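Long-range contacts in D-alanine--D-alanine ligase (Acinetobacter baumannii ACICU, PDB 5D8D), which catalyses the ATP-dependent joining of two D-alanine molecules into D-alanyl-D-alanine, a building block of the bacterial peptidoglycan cell wall: residues A4-K9 with I299-L304; E249-I254 with S279-A284. All blocks are in the same frame, centred on the assembly; numbering follows the deposited sequence.

Contact 1: residues A4-K9 with I299-L304; sequences ATKFGK and ILEQTL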
loop_
_atom_site.group_PDB
_atom_site.type_symbol
_atom_site.label_atom_id
_atom_site.label_comp_id
_atom_site.label_asym_id
_atom_site.label_seq_id
_atom_site.Cartn_x
_atom_site.Cartn_y
_atom_site.Cartn_z
ATOM N N ALA A 4 4.390 -0.422 34.076
ATOM C CA ALA A 4 3.441 -1.559 33.992
ATOM C C ALA A 4 2.002 -1.070 33.815
ATOM O O ALA A 4 1.219 -1.668 33.062
ATOM C CB ALA A 4 3.545 -2.484 35.200
ATOM N N THR A 5 1.673 0.028 34.499
ATOM C CA THR A 5 0.339 0.623 34.411
ATOM C C THR A 5 0.158 1.260 33.048
ATOM O O THR A 5 -0.689 0.831 32.286
ATOM C CB THR A 5 0.115 1.640 35.551
ATOM O OG1 THR A 5 -0.164 0.910 36.753
ATOM C CG2 THR A 5 -1.044 2.611 35.262
ATOM N N LYS A 6 1.009 2.243 32.761
ATOM C CA LYS A 6 0.988 3.105 31.567
ATOM C C LYS A 6 0.775 2.378 30.248
ATOM O O LYS A 6 0.040 2.871 29.419
ATOM C CB LYS A 6 2.315 3.881 31.506
ATOM C CG LYS A 6 2.492 4.894 30.385
ATOM C CD LYS A 6 3.365 6.061 30.859
ATOM C CE LYS A 6 3.845 6.993 29.745
ATOM N NZ LYS A 6 5.229 6.660 29.263
ATOM N N PHE A 7 1.423 1.225 30.070
ATOM C CA PHE A 7 1.351 0.411 28.831
ATOM C C PHE A 7 0.538 -0.883 28.917
ATOM O O PHE A 7 0.228 -1.472 27.855
ATOM C CB PHE A 7 2.754 0.047 28.320
ATOM C CG PHE A 7 3.618 1.241 28.018
ATOM C CD1 PHE A 7 3.394 2.013 26.885
ATOM C CD2 PHE A 7 4.671 1.593 28.851
ATOM C CE1 PHE A 7 4.208 3.111 26.602
ATOM C CE2 PHE A 7 5.484 2.676 28.565
ATOM C CZ PHE A 7 5.245 3.435 27.438
ATOM N N GLY A 8 0.210 -1.354 30.126
ATOM C CA GLY A 8 -0.576 -2.583 30.228
ATOM C C GLY A 8 0.191 -3.726 29.560
ATOM O O GLY A 8 1.420 -3.759 29.639
ATOM N N LYS A 9 -0.511 -4.654 28.895
ATOM C CA LYS A 9 0.149 -5.867 28.378
ATOM C C LYS A 9 0.646 -5.563 26.993
ATOM O O LYS A 9 -0.156 -5.198 26.162
ATOM C CB LYS A 9 -0.759 -7.086 28.381
ATOM C CG LYS A 9 -1.030 -7.621 29.768
ATOM C CD LYS A 9 -1.767 -8.955 29.763
ATOM C CE LYS A 9 -0.823 -10.130 29.546
ATOM N NZ LYS A 9 -1.510 -11.223 28.798
ATOM N N ILE A 299 9.865 4.486 21.236
ATOM C CA ILE A 299 9.135 3.855 20.151
ATOM C C ILE A 299 7.730 3.445 20.668
ATOM O O ILE A 299 6.721 3.770 20.065
ATOM C CB ILE A 299 9.929 2.673 19.548
ATOM C CG1 ILE A 299 11.155 3.205 18.795
ATOM C CG2 ILE A 299 9.081 1.824 18.598
ATOM C CD1 ILE A 299 12.262 2.173 18.528
ATOM N N LEU A 300 7.661 2.778 21.801
ATOM C CA LEU A 300 6.383 2.295 22.307
ATOM C C LEU A 300 5.421 3.449 22.676
ATOM O O LEU A 300 4.210 3.279 22.684
ATOM C CB LEU A 300 6.622 1.399 23.536
ATOM C CG LEU A 300 5.426 0.633 24.081
ATOM C CD1 LEU A 300 4.812 -0.231 22.992
ATOM C CD2 LEU A 300 5.878 -0.238 25.229
ATOM N N GLU A 301 5.970 4.607 23.020
ATOM C CA GLU A 301 5.160 5.769 23.410
ATOM C C GLU A 301 4.278 6.277 22.283
ATOM O O GLU A 301 3.233 6.815 22.551
ATOM C CB GLU A 301 6.039 6.888 23.951
ATOM C CG GLU A 301 6.331 6.728 25.432
ATOM C CD GLU A 301 7.360 7.715 25.930
ATOM O OE1 GLU A 301 7.924 8.418 25.069
ATOM O OE2 GLU A 301 7.587 7.778 27.169
ATOM N N GLN A 302 4.654 6.034 21.036
ATOM C CA GLN A 302 3.763 6.302 19.889
ATOM C C GLN A 302 2.419 5.634 20.032
ATOM O O GLN A 302 1.471 6.119 19.424
ATOM C CB GLN A 302 4.318 5.807 18.555
ATOM C CG GLN A 302 5.707 6.309 18.160
ATOM C CD GLN A 302 6.513 5.289 17.307
ATOM O OE1 GLN A 302 5.939 4.456 16.579
ATOM N NE2 GLN A 302 7.838 5.391 17.368
ATOM N N THR A 303 2.330 4.518 20.784
ATOM C CA THR A 303 1.062 3.794 20.890
ATOM C C THR A 303 0.043 4.375 21.873
ATOM O O THR A 303 -1.006 3.759 22.059
ATOM C CB THR A 303 1.279 2.269 21.168
ATOM O OG1 THR A 303 1.767 2.003 22.492
ATOM C CG2 THR A 303 2.227 1.699 20.205
ATOM N N LEU A 304 0.335 5.522 22.508
ATOM C CA LEU A 304 -0.554 6.138 23.517
ATOM C C LEU A 304 -1.399 7.247 22.903
ATOM O O LEU A 304 -1.018 7.807 21.853
ATOM C CB LEU A 304 0.270 6.713 24.681
ATOM C CG LEU A 304 1.051 5.696 25.547
ATOM C CD1 LEU A 304 2.101 6.386 26.400
ATOM C CD2 LEU A 304 0.170 4.827 26.426
#
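Phe7, the last residue of helix 3-7, lays one ring face against Leu300 near the end of helix 292-301. Leu300 CD2 stands 3.9 Å from the centroid of the Phe7 ring and 16° off its normal, a CH-pi contact. Glu301 CG meets the ring edge, 4.0 Å from Phe7 CZ. Over the opposite face runs the aliphatic start of Lys6, whose chain bends at chi2 and chi4 to bring the ammonium to the carboxylate. The resulting salt bridge, Lys6 NZ to Glu301 OE2, is weak as a hydrogen bond at 3.3 Å. Leu304 CD1 packs 3.8 Å from Lys6 CE and also touches the ring.

Leu300 O is gripped twice, by Thr303 N and Thr303 OG1; the hydroxyl, 2.8 Å from Leu300 O, lies in the carbonyl plane with a C=O...donor angle of 160°. Thr303 OG1 is also bonded to Arg60 NE, while Arg60 NH1 hydrogen-bonds to Phe7 O, so one arginine of strand 60-63 ties both segments together. The chemistry is thus mostly apolar around one phenyl ring, with a weakly bonded salt bridge directly between the segments and a further polar tie made through Arg60.

Contact 2: residues E249-I254 with S279-A284; sequences EGWGRI and SLVPKA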
loop_
_atom_site.group_PDB
_atom_site.type_symbol
_atom_site.label_atom_id
_atom_site.label_comp_id
_atom_site.label_asym_id
_atom_site.label_seq_id
_atom_site.Cartn_x
_atom_site.Cartn_y
_atom_site.Cartn_z
ATOM N N GLU A 249 5.212 6.679 9.814
ATOM C CA GLU A 249 4.939 7.324 11.124
ATOM C C GLU A 249 5.819 6.730 12.188
ATOM O O GLU A 249 6.152 5.548 12.117
ATOM C CB GLU A 249 3.499 7.111 11.599
ATOM C CG GLU A 249 2.419 7.972 10.953
ATOM C CD GLU A 249 1.043 7.581 11.503
ATOM O OE1 GLU A 249 0.688 8.035 12.627
ATOM O OE2 GLU A 249 0.337 6.772 10.841
ATOM N N GLY A 250 6.164 7.552 13.181
ATOM C CA GLY A 250 6.890 7.075 14.361
ATOM C C GLY A 250 8.402 6.903 14.184
ATOM O O GLY A 250 9.176 7.738 14.581
ATOM N N TRP A 251 8.817 5.817 13.594
ATOM C CA TRP A 251 10.202 5.539 13.503
ATOM C C TRP A 251 10.454 4.774 12.241
ATOM O O TRP A 251 9.536 4.376 11.600
ATOM C CB TRP A 251 10.625 4.774 14.750
ATOM C CG TRP A 251 10.215 3.349 14.775
ATOM C CD1 TRP A 251 8.953 2.849 14.786
ATOM C CD2 TRP A 251 11.097 2.220 14.831
ATOM N NE1 TRP A 251 8.994 1.475 14.833
ATOM C CE2 TRP A 251 10.300 1.071 14.852
ATOM C CE3 TRP A 251 12.496 2.078 14.860
ATOM C CZ2 TRP A 251 10.850 -0.212 14.900
ATOM C CZ3 TRP A 251 13.048 0.794 14.901
ATOM C CH2 TRP A 251 12.223 -0.328 14.931
ATOM N N GLY A 252 11.709 4.600 11.889
ATOM C CA GLY A 252 12.104 4.081 10.589
ATOM C C GLY A 252 13.372 4.755 10.065
ATOM O O GLY A 252 13.966 5.620 10.722
ATOM N N ARG A 253 13.774 4.354 8.875
ATOM C CA ARG A 253 14.970 4.875 8.237
ATOM C C ARG A 253 14.632 5.246 6.803
ATOM O O ARG A 253 13.845 4.530 6.150
ATOM C CB ARG A 253 16.043 3.813 8.188
ATOM C CG ARG A 253 16.678 3.445 9.520
ATOM C CD ARG A 253 17.604 2.223 9.384
ATOM N NE ARG A 253 18.410 2.341 8.177
ATOM C CZ ARG A 253 18.862 1.343 7.428
ATOM N NH1 ARG A 253 18.650 0.072 7.764
ATOM N NH2 ARG A 253 19.570 1.635 6.327
ATOM N N ILE A 254 15.228 6.341 6.326
ATOM C CA ILE A 254 15.288 6.641 4.914
ATOM C C ILE A 254 16.725 6.508 4.490
ATOM O O ILE A 254 17.615 7.061 5.146
ATOM C CB ILE A 254 14.891 8.085 4.653
ATOM C CG1 ILE A 254 13.453 8.345 5.161
ATOM C CG2 ILE A 254 15.058 8.428 3.167
ATOM C CD1 ILE A 254 12.349 7.955 4.212
ATOM N N SER A 279 22.564 -2.909 14.548
ATOM C CA SER A 279 21.633 -2.104 13.732
ATOM C C SER A 279 21.851 -0.610 13.882
ATOM O O SER A 279 22.391 -0.149 14.858
ATOM C CB SER A 279 20.166 -2.437 14.093
ATOM O OG SER A 279 19.795 -3.765 13.707
ATOM N N LEU A 280 21.383 0.153 12.914
ATOM C CA LEU A 280 21.728 1.572 12.804
ATOM C C LEU A 280 20.858 2.551 13.583
ATOM O O LEU A 280 21.369 3.569 14.032
ATOM C CB LEU A 280 21.774 1.960 11.340
ATOM C CG LEU A 280 22.995 1.349 10.624
ATOM C CD1 LEU A 280 22.669 0.844 9.234
ATOM C CD2 LEU A 280 24.087 2.394 10.572
ATOM N N VAL A 281 19.573 2.266 13.775
ATOM C CA VAL A 281 18.696 3.161 14.541
ATOM C C VAL A 281 19.154 3.342 16.000
ATOM O O VAL A 281 19.118 4.473 16.505
ATOM C CB VAL A 281 17.175 2.777 14.430
ATOM C CG1 VAL A 281 16.291 3.528 15.465
ATOM C CG2 VAL A 281 16.637 3.015 12.998
ATOM N N PRO A 282 19.586 2.259 16.690
ATOM C CA PRO A 282 20.158 2.467 18.038
ATOM C C PRO A 282 21.389 3.384 18.074
ATOM O O PRO A 282 21.502 4.203 19.003
ATOM C CB PRO A 282 20.502 1.053 18.513
ATOM C CG PRO A 282 19.521 0.198 17.799
ATOM C CD PRO A 282 19.371 0.823 16.430
ATOM N N LYS A 283 22.276 3.213 17.094
ATOM C CA LYS A 283 23.425 4.101 16.860
ATOM C C LYS A 283 22.992 5.564 16.859
ATOM O O LYS A 283 23.504 6.399 17.623
ATOM C CB LYS A 283 24.105 3.801 15.501
ATOM C CG LYS A 283 25.480 3.158 15.492
ATOM C CD LYS A 283 25.500 1.675 15.910
ATOM C CE LYS A 283 26.531 0.857 15.101
ATOM N NZ LYS A 283 27.062 -0.339 15.814
ATOM N N ALA A 284 22.039 5.870 15.988
ATOM C CA ALA A 284 21.665 7.245 15.748
ATOM C C ALA A 284 20.925 7.822 16.940
ATOM O O ALA A 284 21.034 9.014 17.199
ATOM C CB ALA A 284 20.807 7.343 14.508
#
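Val281 drives its two methyl groups at different residues of 249-254. Val281 CG2 comes 3.5 Å from Arg253 CG and 3.8 Å from Arg253 CD, whereas Val281 CG1 sits near the plane of the indole, 4.1 Å from Trp251 CE3 at the ring's edge. The valine's chi1 of 168° explains this division: CG1 lies opposite the backbone N and CG2 opposite the carbonyl carbon, which spreads the fork over both neighbours. The side chain of Trp251 meets that of Val281 at about a right angle.

Helix 280-286 thus packs across the start of strand 252-259, an inner strand of the four-stranded antiparallel sheet within the ATP-grasp region; the short axes run 91° to each other and approach to 9.7 Å. Gly252, between the two contacting side chains, has backbone angles that suit a residue without a side chain.

Arg253 leaves the strand extended through chi2 and then turns at chi3 (43°). Leu280 CD1 lies over the centre of one guanidinium face, 4.2 Å from Arg253 CZ. Two nitrogens of Arg253 are bound by residues beyond the two segments: NE bonds to Thr185 OG1 in the predicted ATP-binding stretch, and NH2 forms a salt bridge with Asp255, a predicted magnesium ligand.

The centres of the two contacts lie about 19 Å apart. Along the chain, 4-9 comes first, then 249-254, 279-284 and 299-304, so contact 2 falls wholly between the halves of contact 1. Helices 280-286 and 292-301 are consecutive, and they supply most of 279-284 and the first half of 299-304. Direct packing joins the pair: Ile299 CD1 is 3.7 Å from Trp251 CE3, and Gln302 CD is 3.5 Å from Gly250 CA. Contact 1 brings the C-terminal end back beside the N-terminal parallel sheet, away from the annotated sites; contact 2 borders the predicted nucleotide and metal site. Helix 292-301 and the residues after it pack between strand 60-63 and the loop leading into strand 252-259.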